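Local coordinates for protein putative peptidase (Chlamydophila abortus, PDB 3CE2) that probably acts as a zinc-dependent oligopeptidase of the peptidase M3B family, degrading small bioactive peptides, at residues K82-Y87 against H112-F117; L86-H91 against S377-S382. One frame throughout, in Å; residues are numbered along the deposited sequence.

Contact 1 of 2, residues K82-Y87 against H112-F117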
ATOM      1  N   LYS A  82     -21.894 -10.117   7.931  1.00 52.02           N
ATOM      2  CA  LYS A  82     -22.072 -10.303   9.376  1.00 56.76           C
ATOM      3  C   LYS A  82     -20.739 -10.717  10.009  1.00 55.56           C
ATOM      4  O   LYS A  82     -20.330 -10.144  11.014  1.00 53.57           O
ATOM      5  CB  LYS A  82     -23.138 -11.372   9.640  1.00 65.45           C
ATOM      6  CG  LYS A  82     -23.764 -11.394  11.045  1.00 72.53           C
ATOM      7  CD  LYS A  82     -24.194 -12.837  11.411  1.00 76.83           C
ATOM      8  CE  LYS A  82     -25.696 -12.990  11.782  1.00 82.13           C
ATOM      9  NZ  LYS A  82     -26.046 -12.761  13.222  1.00 80.46           N
ATOM     10  N   LEU A  83     -20.062 -11.693   9.397  1.00 49.52           N
ATOM     11  CA  LEU A  83     -18.705 -12.069   9.780  1.00 46.41           C
ATOM     12  C   LEU A  83     -17.769 -10.875   9.912  1.00 51.57           C
ATOM     13  O   LEU A  83     -17.036 -10.775  10.901  1.00 58.74           O
ATOM     14  CB  LEU A  83     -18.114 -13.069   8.794  1.00 40.24           C
ATOM     15  CG  LEU A  83     -18.881 -14.388   8.789  1.00 40.45           C
ATOM     16  CD1 LEU A  83     -18.138 -15.480   8.086  1.00 36.58           C
ATOM     17  CD2 LEU A  83     -19.199 -14.811  10.202  1.00 46.15           C
ATOM     18  N   ASN A  84     -17.790  -9.973   8.927  1.00 51.31           N
ATOM     19  CA  ASN A  84     -16.917  -8.792   8.946  1.00 45.01           C
ATOM     20  C   ASN A  84     -17.261  -7.854  10.093  1.00 47.59           C
ATOM     21  O   ASN A  84     -16.376  -7.312  10.741  1.00 52.43           O
ATOM     22  CB  ASN A  84     -16.993  -8.024   7.625  1.00 49.09           C
ATOM     23  CG  ASN A  84     -16.351  -8.772   6.475  1.00 52.97           C
ATOM     24  OD1 ASN A  84     -15.875  -9.898   6.641  1.00 51.37           O
ATOM     25  ND2 ASN A  84     -16.348  -8.157   5.289  1.00 50.45           N
ATOM     26  N   LYS A  85     -18.549  -7.644  10.326  1.00 42.61           N
ATOM     27  CA  LYS A  85     -18.997  -6.833  11.438  1.00 45.68           C
ATOM     28  C   LYS A  85     -18.435  -7.427  12.741  1.00 48.32           C
ATOM     29  O   LYS A  85     -17.901  -6.717  13.581  1.00 47.75           O
ATOM     30  CB  LYS A  85     -20.527  -6.823  11.443  1.00 49.63           C
ATOM     31  CG  LYS A  85     -21.221  -5.938  12.452  1.00 54.46           C
ATOM     32  CD  LYS A  85     -22.724  -5.964  12.146  1.00 62.86           C
ATOM     33  CE  LYS A  85     -23.581  -5.492  13.323  1.00 70.51           C
ATOM     34  NZ  LYS A  85     -23.558  -4.002  13.518  1.00 73.35           N
ATOM     35  N   LEU A  86     -18.539  -8.742  12.900  1.00 49.32           N
ATOM     36  CA  LEU A  86     -18.090  -9.383  14.119  1.00 45.65           C
ATOM     37  C   LEU A  86     -16.580  -9.330  14.177  1.00 50.79           C
ATOM     38  O   LEU A  86     -15.989  -9.191  15.250  1.00 55.69           O
ATOM     39  CB  LEU A  86     -18.511 -10.841  14.145  1.00 46.04           C
ATOM     40  CG  LEU A  86     -19.986 -11.160  14.336  1.00 44.36           C
ATOM     41  CD1 LEU A  86     -20.222 -12.614  13.885  1.00 40.03           C
ATOM     42  CD2 LEU A  86     -20.411 -10.917  15.782  1.00 43.23           C
ATOM     43  N   TYR A  87     -15.940  -9.453  13.026  1.00 41.29           N
ATOM     44  CA  TYR A  87     -14.502  -9.412  13.033  1.00 40.98           C
ATOM     45  C   TYR A  87     -13.984  -8.065  13.512  1.00 45.47           C
ATOM     46  O   TYR A  87     -13.160  -7.966  14.415  1.00 51.32           O
ATOM     47  CB  TYR A  87     -13.963  -9.676  11.654  1.00 40.88           C
ATOM     48  CG  TYR A  87     -12.474  -9.778  11.675  1.00 46.54           C
ATOM     49  CD1 TYR A  87     -11.847 -11.017  11.883  1.00 47.03           C
ATOM     50  CD2 TYR A  87     -11.676  -8.638  11.525  1.00 44.08           C
ATOM     51  CE1 TYR A  87     -10.466 -11.124  11.906  1.00 44.35           C
ATOM     52  CE2 TYR A  87     -10.291  -8.729  11.551  1.00 48.00           C
ATOM     53  CZ  TYR A  87      -9.697  -9.980  11.743  1.00 46.15           C
ATOM     54  OH  TYR A  87      -8.339 -10.080  11.776  1.00 43.78           O
ATOM     55  N   HIS A 112     -11.626 -18.030  13.390  1.00 60.07           N
ATOM     56  CA  HIS A 112     -11.833 -19.429  13.055  1.00 60.56           C
ATOM     57  C   HIS A 112     -13.056 -19.517  12.142  1.00 57.17           C
ATOM     58  O   HIS A 112     -13.029 -20.211  11.132  1.00 52.56           O
ATOM     59  CB  HIS A 112     -12.039 -20.250  14.329  1.00 60.82           C
ATOM     60  CG  HIS A 112     -12.489 -21.655  14.080  1.00 60.08           C
ATOM     61  ND1 HIS A 112     -11.700 -22.588  13.434  1.00 57.75           N
ATOM     62  CD2 HIS A 112     -13.641 -22.294  14.406  1.00 58.20           C
ATOM     63  CE1 HIS A 112     -12.352 -23.737  13.363  1.00 57.15           C
ATOM     64  NE2 HIS A 112     -13.529 -23.587  13.949  1.00 57.45           N
ATOM     65  N   LEU A 113     -14.111 -18.788  12.502  1.00 58.08           N
ATOM     66  CA  LEU A 113     -15.328 -18.709  11.682  1.00 58.08           C
ATOM     67  C   LEU A 113     -15.081 -18.278  10.234  1.00 58.59           C
ATOM     68  O   LEU A 113     -15.674 -18.830   9.307  1.00 60.37           O
ATOM     69  CB  LEU A 113     -16.354 -17.784  12.327  1.00 53.08           C
ATOM     70  CG  LEU A 113     -17.378 -18.599  13.095  1.00 55.76           C
ATOM     71  CD1 LEU A 113     -18.684 -17.819  13.373  1.00 53.42           C
ATOM     72  CD2 LEU A 113     -17.639 -19.831  12.258  1.00 56.83           C
ATOM     73  N   HIS A 114     -14.203 -17.297  10.048  1.00 57.66           N
ATOM     74  CA  HIS A 114     -13.860 -16.832   8.721  1.00 54.65           C
ATOM     75  C   HIS A 114     -13.176 -17.918   7.939  1.00 53.55           C
ATOM     76  O   HIS A 114     -13.378 -18.028   6.738  1.00 58.88           O
ATOM     77  CB  HIS A 114     -12.957 -15.609   8.777  1.00 55.09           C
ATOM     78  CG  HIS A 114     -13.706 -14.316   8.875  1.00 63.84           C
ATOM     79  ND1 HIS A 114     -14.252 -13.859  10.057  1.00 69.87           N
ATOM     80  CD2 HIS A 114     -13.996 -13.378   7.941  1.00 61.36           C
ATOM     81  CE1 HIS A 114     -14.839 -12.693   9.851  1.00 67.96           C
ATOM     82  NE2 HIS A 114     -14.700 -12.381   8.574  1.00 67.26           N
ATOM     83  N   THR A 115     -12.369 -18.724   8.610  1.00 54.43           N
ATOM     84  CA  THR A 115     -11.647 -19.779   7.918  1.00 54.30           C
ATOM     85  C   THR A 115     -12.610 -20.895   7.519  1.00 52.49           C
ATOM     86  O   THR A 115     -12.425 -21.578   6.501  1.00 54.95           O
ATOM     87  CB  THR A 115     -10.468 -20.319   8.771  1.00 56.76           C
ATOM     88  OG1 THR A 115      -9.676 -19.216   9.227  1.00 50.66           O
ATOM     89  CG2 THR A 115      -9.569 -21.241   7.935  1.00 58.69           C
ATOM     90  N   LEU A 116     -13.660 -21.054   8.307  1.00 50.12           N
ATOM     91  CA  LEU A 116     -14.648 -22.072   8.027  1.00 64.23           C
ATOM     92  C   LEU A 116     -15.411 -21.627   6.787  1.00 68.50           C
ATOM     93  O   LEU A 116     -15.464 -22.332   5.774  1.00 67.33           O
ATOM     94  CB  LEU A 116     -15.593 -22.220   9.221  1.00 69.38           C
ATOM     95  CG  LEU A 116     -15.807 -23.618   9.820  1.00 73.37           C
ATOM     96  CD1 LEU A 116     -14.524 -24.464   9.741  1.00 72.84           C
ATOM     97  CD2 LEU A 116     -16.290 -23.482  11.269  1.00 72.35           C
ATOM     98  N   PHE A 117     -15.980 -20.429   6.878  1.00 69.41           N
ATOM     99  CA  PHE A 117     -16.598 -19.778   5.735  1.00 67.95           C
ATOM    100  C   PHE A 117     -15.769 -19.958   4.486  1.00 66.33           C
ATOM    101  O   PHE A 117     -16.274 -20.427   3.459  1.00 66.87           O
ATOM    102  CB  PHE A 117     -16.776 -18.286   5.994  1.00 67.02           C
ATOM    103  CG  PHE A 117     -17.597 -17.607   4.958  1.00 68.38           C
ATOM    104  CD1 PHE A 117     -18.890 -18.041   4.694  1.00 66.76           C
ATOM    105  CD2 PHE A 117     -17.085 -16.544   4.230  1.00 69.93           C
ATOM    106  CE1 PHE A 117     -19.655 -17.431   3.740  1.00 64.86           C
ATOM    107  CE2 PHE A 117     -17.856 -15.921   3.262  1.00 68.79           C
ATOM    108  CZ  PHE A 117     -19.142 -16.368   3.020  1.00 66.67           C
TER

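Contact 2 of 2, residues L86-H91 against S377-S382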
ATOM      1  N   LEU A  86     -18.539  -8.742  12.900  1.00 49.32           N
ATOM      2  CA  LEU A  86     -18.090  -9.383  14.119  1.00 45.65           C
ATOM      3  C   LEU A  86     -16.580  -9.330  14.177  1.00 50.79           C
ATOM      4  O   LEU A  86     -15.989  -9.191  15.250  1.00 55.69           O
ATOM      5  CB  LEU A  86     -18.511 -10.841  14.145  1.00 46.04           C
ATOM      6  CG  LEU A  86     -19.986 -11.160  14.336  1.00 44.36           C
ATOM      7  CD1 LEU A  86     -20.222 -12.614  13.885  1.00 40.03           C
ATOM      8  CD2 LEU A  86     -20.411 -10.917  15.782  1.00 43.23           C
ATOM      9  N   TYR A  87     -15.940  -9.453  13.026  1.00 41.29           N
ATOM     10  CA  TYR A  87     -14.502  -9.412  13.033  1.00 40.98           C
ATOM     11  C   TYR A  87     -13.984  -8.065  13.512  1.00 45.47           C
ATOM     12  O   TYR A  87     -13.160  -7.966  14.415  1.00 51.32           O
ATOM     13  CB  TYR A  87     -13.963  -9.676  11.654  1.00 40.88           C
ATOM     14  CG  TYR A  87     -12.474  -9.778  11.675  1.00 46.54           C
ATOM     15  CD1 TYR A  87     -11.847 -11.017  11.883  1.00 47.03           C
ATOM     16  CD2 TYR A  87     -11.676  -8.638  11.525  1.00 44.08           C
ATOM     17  CE1 TYR A  87     -10.466 -11.124  11.906  1.00 44.35           C
ATOM     18  CE2 TYR A  87     -10.291  -8.729  11.551  1.00 48.00           C
ATOM     19  CZ  TYR A  87      -9.697  -9.980  11.743  1.00 46.15           C
ATOM     20  OH  TYR A  87      -8.339 -10.080  11.776  1.00 43.78           O
ATOM     21  N   VAL A  88     -14.487  -7.027  12.882  1.00 44.95           N
ATOM     22  CA  VAL A  88     -14.041  -5.701  13.123  1.00 42.06           C
ATOM     23  C   VAL A  88     -14.214  -5.404  14.591  1.00 45.89           C
ATOM     24  O   VAL A  88     -13.310  -4.869  15.235  1.00 48.54           O
ATOM     25  CB  VAL A  88     -14.826  -4.717  12.224  1.00 43.77           C
ATOM     26  CG1 VAL A  88     -14.727  -3.297  12.743  1.00 41.42           C
ATOM     27  CG2 VAL A  88     -14.298  -4.818  10.775  1.00 41.98           C
ATOM     28  N   TYR A  89     -15.362  -5.778  15.137  1.00 47.28           N
ATOM     29  CA  TYR A  89     -15.635  -5.509  16.548  1.00 49.29           C
ATOM     30  C   TYR A  89     -14.622  -6.194  17.470  1.00 49.71           C
ATOM     31  O   TYR A  89     -14.106  -5.577  18.390  1.00 52.26           O
ATOM     32  CB  TYR A  89     -17.034  -5.970  16.934  1.00 50.89           C
ATOM     33  CG  TYR A  89     -17.326  -5.719  18.381  1.00 50.48           C
ATOM     34  CD1 TYR A  89     -17.901  -4.528  18.780  1.00 50.65           C
ATOM     35  CD2 TYR A  89     -17.004  -6.660  19.357  1.00 51.97           C
ATOM     36  CE1 TYR A  89     -18.161  -4.270  20.089  1.00 53.19           C
ATOM     37  CE2 TYR A  89     -17.253  -6.409  20.691  1.00 49.63           C
ATOM     38  CZ  TYR A  89     -17.838  -5.206  21.046  1.00 52.59           C
ATOM     39  OH  TYR A  89     -18.130  -4.905  22.356  1.00 54.19           O
ATOM     40  N   ALA A  90     -14.361  -7.478  17.231  1.00 47.42           N
ATOM     41  CA  ALA A  90     -13.394  -8.235  18.033  1.00 47.63           C
ATOM     42  C   ALA A  90     -11.957  -7.686  17.895  1.00 50.88           C
ATOM     43  O   ALA A  90     -11.247  -7.475  18.889  1.00 50.39           O
ATOM     44  CB  ALA A  90     -13.444  -9.696  17.656  1.00 35.49           C
ATOM     45  N   HIS A  91     -11.548  -7.444  16.656  1.00 51.95           N
ATOM     46  CA  HIS A  91     -10.202  -6.942  16.351  1.00 52.00           C
ATOM     47  C   HIS A  91      -9.954  -5.550  16.957  1.00 47.27           C
ATOM     48  O   HIS A  91      -8.886  -5.273  17.499  1.00 41.56           O
ATOM     49  CB  HIS A  91      -9.982  -6.957  14.830  1.00 52.76           C
ATOM     50  CG  HIS A  91      -8.853  -6.101  14.366  1.00 68.74           C
ATOM     51  ND1 HIS A  91      -9.042  -4.829  13.852  1.00 69.65           N
ATOM     52  CD2 HIS A  91      -7.517  -6.332  14.329  1.00 73.35           C
ATOM     53  CE1 HIS A  91      -7.870  -4.310  13.534  1.00 75.07           C
ATOM     54  NE2 HIS A  91      -6.929  -5.202  13.807  1.00 78.21           N
ATOM     55  N   SER A 377      -9.831   1.383   9.993  1.00 41.34           N
ATOM     56  CA  SER A 377     -10.515   0.129   9.808  1.00 46.88           C
ATOM     57  C   SER A 377     -11.995   0.423   9.944  1.00 46.64           C
ATOM     58  O   SER A 377     -12.391   1.575  10.028  1.00 47.08           O
ATOM     59  CB  SER A 377     -10.031  -0.904  10.849  1.00 49.33           C
ATOM     60  OG  SER A 377     -10.722  -2.133  10.731  1.00 51.42           O
ATOM     61  N   GLY A 378     -12.807  -0.621   9.982  1.00 49.55           N
ATOM     62  CA  GLY A 378     -14.246  -0.466  10.052  1.00 50.77           C
ATOM     63  C   GLY A 378     -14.773  -1.431   9.031  1.00 51.50           C
ATOM     64  O   GLY A 378     -14.005  -2.160   8.410  1.00 57.62           O
ATOM     65  N   CYS A 379     -16.079  -1.475   8.855  1.00 55.35           N
ATOM     66  CA  CYS A 379     -16.619  -2.298   7.781  1.00 58.53           C
ATOM     67  C   CYS A 379     -17.811  -1.574   7.241  1.00 54.07           C
ATOM     68  O   CYS A 379     -18.088  -0.432   7.647  1.00 51.72           O
ATOM     69  CB  CYS A 379     -17.044  -3.675   8.289  1.00 62.62           C
ATOM     70  SG  CYS A 379     -18.224  -3.539   9.648  1.00 63.67           S
ATOM     71  N   TYR A 380     -18.533  -2.259   6.360  1.00 52.90           N
ATOM     72  CA  TYR A 380     -19.646  -1.660   5.644  1.00 53.38           C
ATOM     73  C   TYR A 380     -20.623  -1.007   6.593  1.00 51.47           C
ATOM     74  O   TYR A 380     -21.135   0.073   6.316  1.00 53.60           O
ATOM     75  CB  TYR A 380     -20.342  -2.696   4.761  1.00 55.51           C
ATOM     76  CG  TYR A 380     -21.284  -2.095   3.755  1.00 58.06           C
ATOM     77  CD1 TYR A 380     -20.800  -1.497   2.588  1.00 56.56           C
ATOM     78  CD2 TYR A 380     -22.667  -2.113   3.974  1.00 59.15           C
ATOM     79  CE1 TYR A 380     -21.666  -0.938   1.658  1.00 61.05           C
ATOM     80  CE2 TYR A 380     -23.547  -1.556   3.058  1.00 59.85           C
ATOM     81  CZ  TYR A 380     -23.045  -0.972   1.895  1.00 62.76           C
ATOM     82  OH  TYR A 380     -23.918  -0.424   0.982  1.00 58.49           O
ATOM     83  N   ASP A 381     -20.828  -1.631   7.745  1.00 59.46           N
ATOM     84  CA  ASP A 381     -21.859  -1.178   8.676  1.00 69.30           C
ATOM     85  C   ASP A 381     -21.451  -0.116   9.713  1.00 69.54           C
ATOM     86  O   ASP A 381     -22.306   0.550  10.298  1.00 68.42           O
ATOM     87  CB  ASP A 381     -22.530  -2.395   9.319  1.00 72.83           C
ATOM     88  CG  ASP A 381     -23.325  -3.211   8.299  1.00 76.62           C
ATOM     89  OD1 ASP A 381     -24.254  -2.630   7.685  1.00 73.93           O
ATOM     90  OD2 ASP A 381     -23.010  -4.409   8.089  1.00 77.11           O
ATOM     91  N   SER A 382     -20.148   0.072   9.899  1.00 68.38           N
ATOM     92  CA  SER A 382     -19.637   1.016  10.892  1.00 64.89           C
ATOM     93  C   SER A 382     -19.184   2.326  10.264  1.00 64.70           C
ATOM     94  O   SER A 382     -19.020   2.419   9.051  1.00 67.73           O
ATOM     95  CB  SER A 382     -18.441   0.382  11.595  1.00 63.08           C
ATOM     96  OG  SER A 382     -17.523  -0.175  10.655  1.00 62.38           O
TER

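Contact 1 of 2, residues K82-Y87 against H112-F117
The imidazole of His114 lies over the start of the Leu83 side chain, with CE1 3.5 Å from Leu83 CB. The ring reaches across because CG stands opposite the carbonyl carbon of His114 (chi1 -87°). Its NE2 then gives a weak but nearly straight hydrogen bond, 3.4 Å, to OD1 of Asn84. The acceptor sits at the ring edge, in the ring plane, and the amide is almost coplanar with the imidazole. ND1 has its stronger partner, Ile110 O, one turn back in its own helix. Both acceptors are oxygens, so using both at once would need a doubly protonated ring, which they may favour. Together they probably limit how the ring turns. Tyr87 adds a T-shaped pair: its edge points at the imidazole face, with ring centroids 5.4 Å apart and planes at 74°. Beyond CB, Leu83 packs against apolar side chains. Its CD1 meets Phe117 CB at 3.8 Å and the two side chains cross at a slant. Its CD2 is a looser 4.4 Å from Leu113 CD1. Leu83 and Leu113 are buried, while the histidine end is partly exposed. This is a pair of adjacent antiparallel helices, 66-96 and 101-120, with local axes 10.5 Å apart and directions differing by 159°. The pair is flanked by helix 33-42, whose Leu40 touches Leu113, and by the following loop, where Trp53 meets the Phe117 ring edge-to-face.

Contact 2 of 2, residues L86-H91 against S377-S382
Val88 turns both methyls onto the loop: CG1 is opposite the backbone N (chi1 161°), and CG2 is opposite the carbonyl carbon. Cys379 directs its CB toward the helix. CG2 of Val88 lies 3.9 Å from Cys379 CB and 3.6 Å from Gly378 O. The second methyl, CG1, rests on the glycine backbone, 3.9 Å from Gly378 CA. The valine thus fits against the peptide between Gly378 and Cys379. Gly378 has a positive phi of 134°, and its backbone angles would press a CB against the preceding carbonyl oxygen. One helical turn along, His91 ND1 approaches Ser377 OG at 4.5 Å, too far for a hydrogen bond. No hydrogen bond joins the two segments, and van der Waals packing carries the contact.

Residues 377-382 begin the link of a beta hairpin between the antiparallel strands 375-377 and 385-387. Ser377 still pairs through its backbone with Tyr385. Cys379 to Ser382 forms a type I turn, closed by Ser382 N to Cys379 O at 3.1 Å. Ser382 OG reaches back and takes a nearly straight hydrogen bond from Cys379 N, 2.6 Å. This bond, added to the turn's own backbone bond, probably steadies the start of the turn.

The loop belongs to the part of the sequence assigned to peptidase family M3. The side chain of Ser377 is about 9 Å from that of His406, which binds zinc with His402 and Glu430. Farther round the turn, Asp381 makes a salt bridge to Arg81, also on helix 66-96, and Tyr380 OH bonds to Gln417 O.

Both contacts use helix 66-96 and share Leu86 and Tyr87, and their centres are about 10 Å apart. They also touch directly: Lys85 CA packs on Cys379 SG at 3.8 Å. Each is partly buried, neither wholly core nor wholly surface. Contact 1 joins two helices close in sequence, away from the annotated sites. It buries more area and mixes leucine packing with a ring pair and a weak polar bond. Contact 2 joins residues nearly 300 positions apart, bringing the helix against a loop whose Ser377 side chain is about 12 Å from a bound zinc ion. Led by one valine against glycine backbone and a cysteine CB, it has no hydrogen bond between its segments.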